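Local coordinates for regulator of Ty1 transposition protein 107 (Saccharomyces cerevisiae, PDB 3T7K) that binds histone H2A phosphorylated in the DNA damage response through its C-terminal tandem BRCT repeats, at residues 19-24 against 46-51; 26-31 against 72-77; 40-45 against 94-99; 81-86 against 124-129; 89-94 against 111-116. One frame throughout, in Å; residues are numbered along the deposited sequence.

Interaction 1: residues 19-24 against 46-51; sequences PNYDLK and LGIKIF
The Tyr21 ring meets Leu46 at its edge, where the carbonyl O of Leu46 lies near the ring plane, while the Ile48 methyl CD1 comes to the ring obliquely, 3.8 Å from Tyr21 CD2. The Tyr21 hydroxyl is hydrogen-bonded to the carbonyl O of Ile111, and Phe91 makes an edge-to-face pair with the ring. The second aromatic, Phe51, takes the CB of Lys24 obliquely at its CE2, 3.8 Å away. The backbones run the same way, their end-to-end directions 9° apart, as expected of strands 23-27 and 48-50 joined by helix 37-45 in a beta-alpha-beta crossover of the parallel BRCT sheet. Three backbone bonds link the two segments: Tyr21 N donates to Leu46 O at 2.9 Å and Leu23 N to Gly47 O at 2.7 Å, and Lys49 N returns one to Leu23 O at 2.9 Å, nearly straight at 169°. Gly47, with positive phi, is the C-prime residue of the Schellman motif that ends the helix; a side chain here would run into Asn20 OD1, which sits 3.3 Å from Gly47 CA. Ile48 and Leu23 project from the same face of the sheet and lie side by side, Ile48 CG1 4.1 Å from Leu23 CD1. With CG1 anti to its own carbonyl carbon (chi1 -57°), Ile48 also brings that atom to 3.8 Å from Tyr21 CB.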
# COMPACT_ATOMS: atom_id res chain seq x y z
N PRO C 19 -25.26 -2.35 0.82
CA PRO C 19 -24.16 -1.69 0.14
C PRO C 19 -22.84 -1.98 0.82
O PRO C 19 -22.81 -2.35 1.99
CB PRO C 19 -24.50 -0.20 0.29
CG PRO C 19 -25.39 -0.13 1.45
CD PRO C 19 -26.20 -1.39 1.41
N ASN C 20 -21.75 -1.80 0.09
CA ASN C 20 -20.43 -1.87 0.67
C ASN C 20 -19.82 -0.49 0.60
O ASN C 20 -19.28 -0.11 -0.43
CB ASN C 20 -19.55 -2.89 -0.05
CG ASN C 20 -18.12 -2.88 0.45
OD1 ASN C 20 -17.85 -2.38 1.54
ND2 ASN C 20 -17.21 -3.40 -0.34
N TYR C 21 -19.92 0.26 1.68
CA TYR C 21 -19.39 1.63 1.69
C TYR C 21 -17.87 1.67 1.63
O TYR C 21 -17.29 2.67 1.22
CB TYR C 21 -19.89 2.39 2.92
CG TYR C 21 -21.35 2.72 2.86
CD1 TYR C 21 -21.80 3.81 2.13
CD2 TYR C 21 -22.27 1.93 3.52
CE1 TYR C 21 -23.16 4.11 2.07
CE2 TYR C 21 -23.62 2.22 3.46
CZ TYR C 21 -24.05 3.29 2.74
OH TYR C 21 -25.40 3.57 2.70
N ASP C 22 -17.22 0.58 2.03
CA ASP C 22 -15.77 0.48 1.96
C ASP C 22 -15.04 1.64 2.68
O ASP C 22 -14.16 2.29 2.12
CB ASP C 22 -15.30 0.37 0.51
CG ASP C 22 -13.81 0.14 0.42
OD1 ASP C 22 -13.22 -0.13 1.50
OD2 ASP C 22 -13.18 0.28 -0.66
N LEU C 23 -15.40 1.87 3.94
CA LEU C 23 -14.80 2.94 4.73
C LEU C 23 -13.90 2.36 5.80
O LEU C 23 -14.30 1.45 6.53
CB LEU C 23 -15.89 3.81 5.38
CG LEU C 23 -16.88 4.44 4.41
CD1 LEU C 23 -17.87 5.28 5.15
CD2 LEU C 23 -16.15 5.29 3.37
N LYS C 24 -12.68 2.87 5.88
CA LYS C 24 -11.82 2.59 7.02
C LYS C 24 -11.58 3.96 7.68
O LYS C 24 -10.77 4.74 7.20
CB LYS C 24 -10.50 1.94 6.56
CG LYS C 24 -10.67 0.54 5.96
CD LYS C 24 -9.52 0.19 5.02
CE LYS C 24 -9.49 1.11 3.79
NZ LYS C 24 -8.20 1.05 3.00
N LEU C 46 -21.65 -3.58 6.50
CA LEU C 46 -21.83 -2.62 5.41
C LEU C 46 -20.50 -2.08 4.92
O LEU C 46 -20.46 -1.08 4.21
CB LEU C 46 -22.74 -1.47 5.84
CG LEU C 46 -24.16 -1.86 6.27
CD1 LEU C 46 -24.91 -0.67 6.89
CD2 LEU C 46 -24.95 -2.38 5.11
N GLY C 47 -19.41 -2.75 5.28
CA GLY C 47 -18.09 -2.33 4.84
C GLY C 47 -17.64 -1.00 5.43
O GLY C 47 -16.93 -0.23 4.77
N ILE C 48 -18.07 -0.72 6.65
CA ILE C 48 -17.58 0.43 7.40
C ILE C 48 -16.90 -0.08 8.68
O ILE C 48 -17.54 -0.76 9.52
CB ILE C 48 -18.73 1.34 7.83
CG1 ILE C 48 -19.54 1.82 6.62
CG2 ILE C 48 -18.19 2.52 8.61
CD1 ILE C 48 -20.77 2.59 7.00
N LYS C 49 -15.62 0.24 8.82
CA LYS C 49 -14.80 -0.13 9.98
C LYS C 49 -14.25 1.14 10.59
O LYS C 49 -13.71 1.99 9.87
CB LYS C 49 -13.64 -1.04 9.57
CG LYS C 49 -14.07 -2.17 8.66
CD LYS C 49 -13.13 -3.37 8.74
CE LYS C 49 -11.87 -3.19 7.90
NZ LYS C 49 -11.18 -4.49 7.72
N ILE C 50 -14.38 1.27 11.91
CA ILE C 50 -13.93 2.45 12.63
C ILE C 50 -12.85 2.09 13.64
O ILE C 50 -13.10 1.34 14.59
CB ILE C 50 -15.11 3.13 13.35
CG1 ILE C 50 -16.23 3.38 12.34
CG2 ILE C 50 -14.67 4.43 13.98
CD1 ILE C 50 -17.26 4.40 12.80
N PHE C 51 -11.64 2.61 13.42
CA PHE C 51 -10.50 2.32 14.29
C PHE C 51 -10.41 3.35 15.40
O PHE C 51 -10.89 4.48 15.26
CB PHE C 51 -9.21 2.29 13.47
CG PHE C 51 -9.26 1.34 12.32
CD1 PHE C 51 -8.57 0.14 12.37
CD2 PHE C 51 -10.03 1.62 11.21
CE1 PHE C 51 -8.63 -0.75 11.30
CE2 PHE C 51 -10.10 0.73 10.15
CZ PHE C 51 -9.39 -0.45 10.20

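Interaction 2: residues 26-31 against 72-77; sequences VCTGCF and EKFLKS
Lys73 and Thr28 run antiparallel, flank to flank, CB against CB at 3.6 Å, while the Thr28 side chain stands roughly perpendicular to that of Phe74. The Thr28 methyl CG2 reaches the edge of the Phe74 ring, 4.0 Å from CD1. Beyond CG the Lys73 chain is extended, its chi2 of 177° starting a straight run alongside the Cys27 carbonyl: CD lies 3.2 Å from Cys27 O, CE 4.1 Å from Val26 CB, and NZ makes a weak hydrogen bond to Cys27 O at 3.3 Å. This is the phosphopeptide-binding corner of a BRCT repeat, and the modified side chain of the bound peptide is gripped by Thr28 OG1, Gly29 N and Lys73 NZ. Lys73 NZ also bonds to Asp52 O. Replacing Lys73 by a leucine would probably leave the modified group without its positively charged partner and Asp52 O without its donor. Thr28 OG1, anti to its backbone N at chi1 -175°, also bonds to Thr71 OG1.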
# COMPACT_ATOMS: atom_id res chain seq x y z
N VAL C 26 -11.53 6.94 11.13
CA VAL C 26 -11.45 7.27 12.53
C VAL C 26 -12.45 8.39 12.71
O VAL C 26 -12.78 9.05 11.74
CB VAL C 26 -10.01 7.69 12.97
CG1 VAL C 26 -9.04 6.54 12.70
CG2 VAL C 26 -9.57 8.94 12.24
N CYS C 27 -12.98 8.56 13.92
CA CYS C 27 -13.80 9.71 14.23
C CYS C 27 -12.99 10.64 15.09
O CYS C 27 -12.17 10.18 15.89
CB CYS C 27 -15.03 9.30 15.02
SG CYS C 27 -15.98 8.04 14.17
N THR C 28 -13.22 11.94 14.94
CA THR C 28 -12.59 12.95 15.79
C THR C 28 -13.69 13.96 16.03
O THR C 28 -14.45 14.28 15.12
CB THR C 28 -11.35 13.57 15.10
OG1 THR C 28 -10.68 14.47 16.00
CG2 THR C 28 -11.73 14.31 13.82
N GLY C 29 -13.82 14.43 17.27
CA GLY C 29 -14.93 15.31 17.61
C GLY C 29 -16.26 14.55 17.57
O GLY C 29 -17.32 15.17 17.45
N CYS C 30 -16.20 13.22 17.65
CA CYS C 30 -17.41 12.38 17.64
C CYS C 30 -17.18 10.92 18.04
O CYS C 30 -16.04 10.43 18.01
CB CYS C 30 -18.15 12.49 16.29
SG CYS C 30 -17.19 12.25 14.72
N PHE C 31 -18.26 10.25 18.45
CA PHE C 31 -18.25 8.82 18.75
C PHE C 31 -17.04 8.39 19.58
O PHE C 31 -16.35 7.43 19.23
CB PHE C 31 -18.28 8.02 17.45
CG PHE C 31 -19.45 8.34 16.56
CD1 PHE C 31 -20.71 7.80 16.81
CD2 PHE C 31 -19.29 9.15 15.44
CE1 PHE C 31 -21.78 8.07 15.98
CE2 PHE C 31 -20.36 9.43 14.59
CZ PHE C 31 -21.62 8.89 14.87
N GLU C 72 -5.34 16.11 16.55
CA GLU C 72 -4.33 15.25 15.94
C GLU C 72 -4.94 14.37 14.84
O GLU C 72 -4.37 14.20 13.76
CB GLU C 72 -3.69 14.36 17.00
CG GLU C 72 -2.68 13.37 16.46
CD GLU C 72 -2.08 12.50 17.55
OE1 GLU C 72 -2.59 12.55 18.69
OE2 GLU C 72 -1.09 11.78 17.28
N LYS C 73 -6.11 13.81 15.11
CA LYS C 73 -6.75 12.90 14.16
C LYS C 73 -7.13 13.58 12.87
O LYS C 73 -6.84 13.07 11.78
CB LYS C 73 -7.98 12.25 14.79
CG LYS C 73 -7.68 10.96 15.51
CD LYS C 73 -8.94 10.41 16.15
CE LYS C 73 -8.74 9.00 16.65
NZ LYS C 73 -9.84 8.63 17.58
N PHE C 74 -7.78 14.74 12.97
CA PHE C 74 -8.12 15.49 11.78
C PHE C 74 -6.87 15.85 10.96
O PHE C 74 -6.85 15.65 9.76
CB PHE C 74 -8.92 16.75 12.08
CG PHE C 74 -9.71 17.23 10.91
CD1 PHE C 74 -11.01 16.77 10.70
CD2 PHE C 74 -9.14 18.07 9.97
CE1 PHE C 74 -11.74 17.18 9.59
CE2 PHE C 74 -9.87 18.48 8.86
CZ PHE C 74 -11.18 18.03 8.67
N LEU C 75 -5.84 16.38 11.62
CA LEU C 75 -4.66 16.81 10.88
C LEU C 75 -3.99 15.63 10.21
O LEU C 75 -3.48 15.73 9.09
CB LEU C 75 -3.67 17.51 11.82
CG LEU C 75 -4.19 18.82 12.41
CD1 LEU C 75 -3.25 19.33 13.51
CD2 LEU C 75 -4.36 19.85 11.32
N LYS C 76 -3.98 14.50 10.91
CA LYS C 76 -3.36 13.29 10.36
C LYS C 76 -4.18 12.71 9.22
O LYS C 76 -3.63 12.13 8.29
CB LYS C 76 -3.15 12.22 11.43
CG LYS C 76 -1.83 12.33 12.19
CD LYS C 76 -1.81 11.30 13.33
CE LYS C 76 -0.49 11.30 14.07
NZ LYS C 76 -0.51 10.29 15.17
N SER C 77 -5.50 12.86 9.30
CA SER C 77 -6.34 12.31 8.25
C SER C 77 -5.92 12.93 6.91
O SER C 77 -6.12 12.34 5.85
CB SER C 77 -7.82 12.58 8.51
OG SER C 77 -8.18 13.89 8.11

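Interaction 3: residues 40-45 against 94-99; sequences IEILNQ and DLLKQI
Ile42 and Ile99 lead a purely apolar helix-to-helix contact, in which helix 37-45, the crossover helix between the first two strands of the sheet, meets helix 90-99 on the same side of that sheet. The short axes cross steeply, at 100°, and come no closer than 11.2 Å, so side chains rather than backbones bridge the interval. The tightest meeting is between methyls: Ile42 CD1 stands 3.5 Å from Ile99 CG2. These two isoleucines pass alongside each other, pointing opposite ways, and the branch methyl Ile42 CG2 rests 3.8 Å from Ile99 CD1. The Ile42 chain is extended, chi2 -178°, which carries CD1 out from its helix to the Ile99 branch. One residue on, Leu43 uses a single methyl, CD2, against two leucines. Leu43 CD2 lies 4.2 Å from Leu95 CD2 and 4.3 Å from Leu96 CD2, while Leu96 CD2 is also 4.2 Å from Ile42 CG2. Leu96 CD2 thus touches both Ile42 and Leu43. Toward the sheet, Ile48 of strand 48-50 touches both Leu43 and Leu95, joining the two helices to the edge strand of the sheet. At the far end Ile99 packs on Leu46 and Ile109 and also touches Ile11 and Leu12 of helix 8-13.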
# COMPACT_ATOMS: atom_id res chain seq x y z
N ILE C 40 -22.27 -1.65 15.87
CA ILE C 40 -20.92 -1.80 15.33
C ILE C 40 -20.87 -2.95 14.35
O ILE C 40 -20.30 -2.82 13.27
CB ILE C 40 -19.79 -1.87 16.41
CG1 ILE C 40 -18.49 -2.43 15.82
CG2 ILE C 40 -20.24 -2.66 17.66
CD1 ILE C 40 -18.40 -3.95 15.81
N GLU C 41 -21.50 -4.06 14.71
CA GLU C 41 -21.52 -5.23 13.84
C GLU C 41 -22.25 -4.96 12.51
O GLU C 41 -21.87 -5.49 11.46
CB GLU C 41 -22.15 -6.42 14.57
CG GLU C 41 -22.01 -7.70 13.80
OE1 GLU C 41 -19.64 -7.72 13.92
OE2 GLU C 41 -20.56 -8.02 11.95
N ILE C 42 -23.30 -4.14 12.56
CA ILE C 42 -23.99 -3.68 11.37
C ILE C 42 -23.02 -2.95 10.43
O ILE C 42 -22.92 -3.29 9.25
CB ILE C 42 -25.15 -2.73 11.70
CG1 ILE C 42 -26.27 -3.47 12.44
CG2 ILE C 42 -25.72 -2.11 10.45
CD1 ILE C 42 -27.47 -2.58 12.75
N LEU C 43 -22.33 -1.93 10.95
CA LEU C 43 -21.38 -1.16 10.15
C LEU C 43 -20.39 -2.03 9.40
O LEU C 43 -20.16 -1.82 8.20
CB LEU C 43 -20.63 -0.15 11.04
CG LEU C 43 -21.55 0.90 11.64
CD1 LEU C 43 -20.80 1.85 12.57
CD2 LEU C 43 -22.22 1.68 10.52
N ASN C 44 -19.80 -3.00 10.09
CA ASN C 44 -18.83 -3.88 9.44
C ASN C 44 -19.50 -4.68 8.33
O ASN C 44 -18.90 -4.91 7.27
CB ASN C 44 -18.18 -4.82 10.45
CG ASN C 44 -17.88 -4.13 11.77
OD1 ASN C 44 -18.49 -4.45 12.80
ND2 ASN C 44 -16.94 -3.17 11.76
N GLN C 45 -20.74 -5.08 8.55
CA GLN C 45 -21.47 -5.79 7.50
C GLN C 45 -21.68 -4.89 6.28
O GLN C 45 -21.85 -5.39 5.18
CB GLN C 45 -22.80 -6.32 8.02
CG GLN C 45 -22.66 -7.57 8.89
CD GLN C 45 -21.63 -8.54 8.34
OE1 GLN C 45 -21.73 -9.00 7.20
NE2 GLN C 45 -20.61 -8.85 9.14
N ASP C 94 -27.69 8.88 10.18
CA ASP C 94 -28.76 8.61 9.22
C ASP C 94 -28.77 7.15 8.79
O ASP C 94 -29.83 6.55 8.61
CB ASP C 94 -28.62 9.50 7.99
CG ASP C 94 -28.91 10.94 8.30
OD1 ASP C 94 -29.36 11.21 9.44
OD2 ASP C 94 -28.70 11.80 7.41
N LEU C 95 -27.57 6.60 8.63
CA LEU C 95 -27.39 5.22 8.22
C LEU C 95 -28.04 4.27 9.22
O LEU C 95 -28.90 3.46 8.86
CB LEU C 95 -25.91 4.90 8.08
CG LEU C 95 -25.57 3.51 7.56
CD1 LEU C 95 -26.47 3.13 6.38
CD2 LEU C 95 -24.10 3.45 7.17
N LEU C 96 -27.62 4.37 10.47
CA LEU C 96 -28.18 3.52 11.51
C LEU C 96 -29.68 3.74 11.73
O LEU C 96 -30.42 2.80 11.98
CB LEU C 96 -27.39 3.65 12.82
CG LEU C 96 -25.98 3.06 12.77
CD1 LEU C 96 -25.22 3.31 14.06
CD2 LEU C 96 -26.02 1.57 12.46
N LYS C 97 -30.13 4.98 11.62
CA LYS C 97 -31.56 5.30 11.71
C LYS C 97 -32.34 4.45 10.71
O LYS C 97 -33.28 3.73 11.08
CB LYS C 97 -31.79 6.79 11.43
CG LYS C 97 -33.22 7.29 11.58
CD LYS C 97 -33.24 8.82 11.68
CE LYS C 97 -34.57 9.42 11.23
NZ LYS C 97 -35.67 9.23 12.22
N GLN C 98 -31.94 4.53 9.45
CA GLN C 98 -32.57 3.77 8.37
C GLN C 98 -32.49 2.26 8.62
O GLN C 98 -33.46 1.54 8.40
CB GLN C 98 -31.89 4.11 7.05
CG GLN C 98 -32.74 3.90 5.82
CD GLN C 98 -32.07 4.42 4.57
OE1 GLN C 98 -31.21 3.76 3.99
NE2 GLN C 98 -32.45 5.63 4.16
N ILE C 99 -31.34 1.79 9.07
CA ILE C 99 -31.14 0.38 9.31
C ILE C 99 -32.06 -0.16 10.41
O ILE C 99 -32.47 -1.32 10.37
CB ILE C 99 -29.68 0.07 9.65
CG1 ILE C 99 -28.79 0.37 8.44
CG2 ILE C 99 -29.51 -1.36 10.13
CD1 ILE C 99 -28.13 -0.84 7.83

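Interaction 4: residues 81-86 against 124-129; sequences EPLKFA and SIISKT
Thr129 turns its hydroxyl inward to Leu83 beside helix 123-128. Its chi1 of 65° sets OG1 between backbone N and carbonyl carbon, where the oxygen serves two bonds: Thr129 OG1 donates to Ile126 O at 2.7 Å and accepts from Leu83 N at 2.9 Å. The first runs nearly straight out from the carbonyl (C=O...donor angle 165°), and Ile126 O also receives Thr129 N. The methyl Thr129 CG2 turns instead to Leu83 CB, 4.0 Å away. Pro82, which follows a cis peptide bond, lays its CB 3.5 Å from Thr129 OG1. Ile126 has CG2 anti to its backbone N, and this methyl sits 3.3 Å from Leu83 O; Ile126 CG1 lies 4.2 Å from Leu83 CD2. Leu83 also packs on Ile63 of strand 62-64, which links this contact to the sheet, whose edge strand 85-87 follows directly in the chain, and Pro82 meets Phe114 of the second subunit. A buried hydroxyl acting as donor and acceptor at once thus relays between the two segments, satisfying both the Leu83 amide and the Ile126 carbonyl.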
# COMPACT_ATOMS: atom_id res chain seq x y z
N GLU C 81 -3.62 7.87 2.57
CA GLU C 81 -3.03 7.52 1.29
C GLU C 81 -3.93 6.64 0.40
O GLU C 81 -3.66 5.45 0.21
CB GLU C 81 -1.69 6.82 1.53
CG GLU C 81 -0.69 7.72 2.28
CD GLU C 81 0.56 6.97 2.72
OE1 GLU C 81 0.74 5.80 2.29
OE2 GLU C 81 1.35 7.53 3.50
N PRO C 82 -5.00 7.23 -0.16
CA PRO C 82 -5.35 8.63 0.03
C PRO C 82 -6.49 8.79 1.02
O PRO C 82 -7.07 7.79 1.46
CB PRO C 82 -5.86 9.02 -1.35
CG PRO C 82 -6.59 7.75 -1.81
CD PRO C 82 -5.82 6.59 -1.21
N LEU C 83 -6.81 10.03 1.35
CA LEU C 83 -8.05 10.32 2.04
C LEU C 83 -9.11 10.33 0.96
O LEU C 83 -8.94 10.99 -0.05
CB LEU C 83 -8.02 11.69 2.72
CG LEU C 83 -9.33 12.13 3.36
CD1 LEU C 83 -9.69 11.26 4.58
CD2 LEU C 83 -9.27 13.59 3.76
N LYS C 84 -10.19 9.60 1.17
CA LYS C 84 -11.22 9.50 0.14
C LYS C 84 -12.49 10.21 0.57
O LYS C 84 -13.21 10.76 -0.26
CB LYS C 84 -11.52 8.02 -0.15
CG LYS C 84 -10.39 7.33 -0.87
CD LYS C 84 -10.68 5.87 -1.19
CE LYS C 84 -9.48 5.25 -1.89
NZ LYS C 84 -9.64 3.79 -2.14
N PHE C 85 -12.76 10.18 1.86
CA PHE C 85 -13.99 10.76 2.36
C PHE C 85 -13.74 11.50 3.66
O PHE C 85 -13.01 11.03 4.52
CB PHE C 85 -15.03 9.67 2.58
CG PHE C 85 -15.44 8.95 1.33
CD1 PHE C 85 -16.36 9.50 0.46
CD2 PHE C 85 -14.92 7.70 1.04
CE1 PHE C 85 -16.75 8.82 -0.69
CE2 PHE C 85 -15.31 7.01 -0.11
CZ PHE C 85 -16.22 7.57 -0.97
N ALA C 86 -14.36 12.65 3.79
CA ALA C 86 -14.30 13.42 5.02
C ALA C 86 -15.74 13.72 5.30
O ALA C 86 -16.34 14.56 4.64
CB ALA C 86 -13.49 14.70 4.81
N SER C 124 -10.56 19.50 -4.23
CA SER C 124 -9.21 19.95 -4.55
C SER C 124 -8.23 19.61 -3.43
O SER C 124 -7.08 19.25 -3.70
CB SER C 124 -9.18 21.45 -4.85
OG SER C 124 -9.66 22.21 -3.75
N ILE C 125 -8.67 19.71 -2.19
CA ILE C 125 -7.79 19.39 -1.07
C ILE C 125 -7.72 17.88 -0.84
O ILE C 125 -6.64 17.33 -0.63
CB ILE C 125 -8.20 20.15 0.22
CG1 ILE C 125 -7.04 20.17 1.20
CG2 ILE C 125 -9.43 19.54 0.85
CD1 ILE C 125 -5.82 20.91 0.68
N ILE C 126 -8.87 17.22 -0.90
CA ILE C 126 -8.89 15.77 -0.75
C ILE C 126 -7.95 15.15 -1.77
O ILE C 126 -7.20 14.23 -1.46
CB ILE C 126 -10.33 15.19 -0.94
CG1 ILE C 126 -11.13 15.29 0.36
CG2 ILE C 126 -10.27 13.74 -1.39
CD1 ILE C 126 -12.56 14.81 0.24
N SER C 127 -7.96 15.68 -2.99
CA SER C 127 -7.21 15.05 -4.06
C SER C 127 -5.70 15.14 -3.88
O SER C 127 -4.97 14.26 -4.35
CB SER C 127 -7.65 15.60 -5.42
OG SER C 127 -7.64 17.01 -5.41
N LYS C 128 -5.24 16.18 -3.18
CA LYS C 128 -3.82 16.32 -2.87
C LYS C 128 -3.27 15.18 -2.02
O LYS C 128 -2.05 14.97 -1.99
CB LYS C 128 -3.57 17.65 -2.16
CG LYS C 128 -3.83 18.87 -3.03
CD LYS C 128 -4.08 20.08 -2.13
CE LYS C 128 -3.13 21.23 -2.43
NZ LYS C 128 -3.49 21.92 -3.70
N THR C 129 -4.13 14.46 -1.30
CA THR C 129 -3.66 13.30 -0.54
C THR C 129 -3.22 12.12 -1.43
O THR C 129 -2.61 11.16 -0.94
CB THR C 129 -4.69 12.82 0.50
OG1 THR C 129 -5.88 12.33 -0.15
CG2 THR C 129 -5.05 13.96 1.42

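Interaction 5: residues 89-94 against 111-116; sequences PEFIID and INLFDY
Helix 90-99 runs beside an irregular loop, with Phe91 and Tyr116 the closest backbone approach at one end, CA to CA 6.2 Å, and Asp94 and Ile111 paired at the other. The Tyr116 ring lies with one face against the helix: Phe91 CA stands over the centre of that face, a CH-pi contact 3.9 Å from the centroid, and Asp115 CB covers the opposite face nearer the rim. With CG anti to the backbone N (chi1 171°), the Phe91 ring brings its edge toward the face of Tyr116 in an offset edge-to-face pair, planes 82° apart and centroids 5.8 Å apart. Asn112 O is also at the Phe91 edge, while Leu113 CD2 meets Phe91 CE1 at 3.7 Å and Ile111 CG2 meets Phe91 CD1 at 3.9 Å, both obliquely. Tyr116 OH donates to Asp94 OD2 at 2.6 Å, using the anti lone pair of that oxygen, with the carboxylate plane 63° from the ring. A phenylalanine in place of Tyr116 would probably keep the ring packing but leave Asp94 OD2 without this donor. An Asx turn, Phe114 N to Asn112 OD1 at 2.8 Å, braces the loop. Phe91 also packs on Phe64 of strand 62-64 and edge-to-face on Tyr21, so a charged acceptor for the Tyr116 hydroxyl and an aromatic CH-pi face together fasten the loop to a core helix of the BRCT repeat.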
# COMPACT_ATOMS: atom_id res chain seq x y z
N PRO C 89 -20.67 13.25 10.95
CA PRO C 89 -21.17 12.09 11.69
C PRO C 89 -22.62 11.76 11.32
O PRO C 89 -23.05 10.63 11.48
CB PRO C 89 -21.06 12.54 13.16
CG PRO C 89 -21.06 14.04 13.09
CD PRO C 89 -20.33 14.37 11.84
N GLU C 90 -23.35 12.75 10.82
CA GLU C 90 -24.73 12.54 10.38
C GLU C 90 -24.86 11.36 9.40
O GLU C 90 -25.93 10.74 9.30
CB GLU C 90 -25.26 13.83 9.75
CG GLU C 90 -25.77 14.88 10.73
CD GLU C 90 -24.65 15.71 11.38
OE1 GLU C 90 -23.46 15.32 11.31
OE2 GLU C 90 -24.98 16.77 11.97
N PHE C 91 -23.79 11.06 8.68
CA PHE C 91 -23.79 9.90 7.78
C PHE C 91 -24.10 8.63 8.55
O PHE C 91 -25.06 7.92 8.24
CB PHE C 91 -22.45 9.75 7.07
CG PHE C 91 -22.33 8.45 6.30
CD1 PHE C 91 -22.85 8.33 5.03
CD2 PHE C 91 -21.70 7.36 6.87
CE1 PHE C 91 -22.75 7.13 4.32
CE2 PHE C 91 -21.59 6.16 6.18
CZ PHE C 91 -22.12 6.05 4.90
N ILE C 92 -23.26 8.33 9.54
CA ILE C 92 -23.44 7.15 10.37
C ILE C 92 -24.78 7.20 11.10
O ILE C 92 -25.45 6.18 11.31
CB ILE C 92 -22.31 7.03 11.40
CG1 ILE C 92 -20.96 6.89 10.70
CG2 ILE C 92 -22.54 5.84 12.30
CD1 ILE C 92 -20.74 5.53 10.09
N ILE C 93 -25.18 8.41 11.49
CA ILE C 93 -26.42 8.56 12.23
C ILE C 93 -27.60 8.21 11.32
O ILE C 93 -28.41 7.35 11.64
CB ILE C 93 -26.57 9.98 12.83
CG1 ILE C 93 -25.56 10.19 13.97
CG2 ILE C 93 -27.97 10.20 13.37
CD1 ILE C 93 -25.62 11.56 14.59
N ASP C 94 -27.69 8.88 10.18
CA ASP C 94 -28.76 8.61 9.22
C ASP C 94 -28.77 7.15 8.79
O ASP C 94 -29.83 6.55 8.61
CB ASP C 94 -28.62 9.50 7.99
CG ASP C 94 -28.91 10.94 8.30
OD1 ASP C 94 -29.36 11.21 9.44
OD2 ASP C 94 -28.70 11.80 7.41
N ILE C 111 -28.70 5.60 2.01
CA ILE C 111 -27.87 6.69 2.49
C ILE C 111 -26.63 6.79 1.62
O ILE C 111 -25.94 5.79 1.42
CB ILE C 111 -27.47 6.49 3.96
CG1 ILE C 111 -28.73 6.27 4.81
CG2 ILE C 111 -26.64 7.68 4.46
CD1 ILE C 111 -29.76 7.37 4.67
N ASN C 112 -26.34 7.99 1.12
CA ASN C 112 -25.22 8.18 0.19
C ASN C 112 -24.03 8.98 0.75
O ASN C 112 -24.15 9.72 1.73
CB ASN C 112 -25.72 8.84 -1.09
CG ASN C 112 -26.12 10.29 -0.88
OD1 ASN C 112 -25.26 11.17 -0.71
ND2 ASN C 112 -27.42 10.55 -0.91
N LEU C 113 -22.90 8.83 0.08
CA LEU C 113 -21.63 9.41 0.53
C LEU C 113 -21.41 10.86 0.06
O LEU C 113 -20.29 11.37 0.14
CB LEU C 113 -20.47 8.55 0.01
CG LEU C 113 -20.45 7.11 0.53
CD1 LEU C 113 -19.68 6.19 -0.42
CD2 LEU C 113 -19.88 7.07 1.95
N PHE C 114 -22.45 11.51 -0.44
CA PHE C 114 -22.27 12.82 -1.05
C PHE C 114 -23.01 13.91 -0.29
O PHE C 114 -22.69 15.08 -0.41
CB PHE C 114 -22.74 12.81 -2.50
CG PHE C 114 -22.10 11.74 -3.33
CD1 PHE C 114 -20.79 11.87 -3.74
CD2 PHE C 114 -22.80 10.60 -3.68
CE1 PHE C 114 -20.19 10.89 -4.50
CE2 PHE C 114 -22.21 9.61 -4.44
CZ PHE C 114 -20.90 9.75 -4.85
N ASP C 115 -24.01 13.52 0.48
CA ASP C 115 -24.83 14.51 1.17
C ASP C 115 -24.27 14.91 2.52
O ASP C 115 -24.98 15.50 3.32
CB ASP C 115 -26.25 13.98 1.34
CG ASP C 115 -26.97 13.83 0.03
OD1 ASP C 115 -28.06 13.20 -0.00
OD2 ASP C 115 -26.43 14.34 -0.97
N TYR C 116 -23.00 14.58 2.79
CA TYR C 116 -22.47 14.77 4.14
C TYR C 116 -21.03 15.28 4.20
O TYR C 116 -20.30 14.92 5.12
CB TYR C 116 -22.53 13.45 4.91
CG TYR C 116 -23.91 12.84 4.97
CD1 TYR C 116 -24.82 13.21 5.95
CD2 TYR C 116 -24.29 11.88 4.05
CE1 TYR C 116 -26.08 12.64 6.01
CE2 TYR C 116 -25.55 11.29 4.10
CZ TYR C 116 -26.44 11.68 5.08
OH TYR C 116 -27.70 11.10 5.14

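From the N terminus, residues 19-24, leading into strand 23-27, open interaction 1, which closes the loop over helix 37-45 when strand 48-50 pairs beside them. Interaction 2 opens further along strand 23-27 and crosses interaction 1, tying that strand's end to helix 72-77. Interaction 3 opens within helix 37-45, crosses both, and closes at helix 90-99; Leu46 and Ile48 of interaction 1 pack on that helix. Interaction 4 opens after interaction 2 has closed, crosses interaction 3, and ends at helix 123-128. Interaction 5 falls within interaction 4's span and crosses interaction 3, sharing Asp94 with it; Tyr21 of interaction 1 joins it through Ile111 and Phe91.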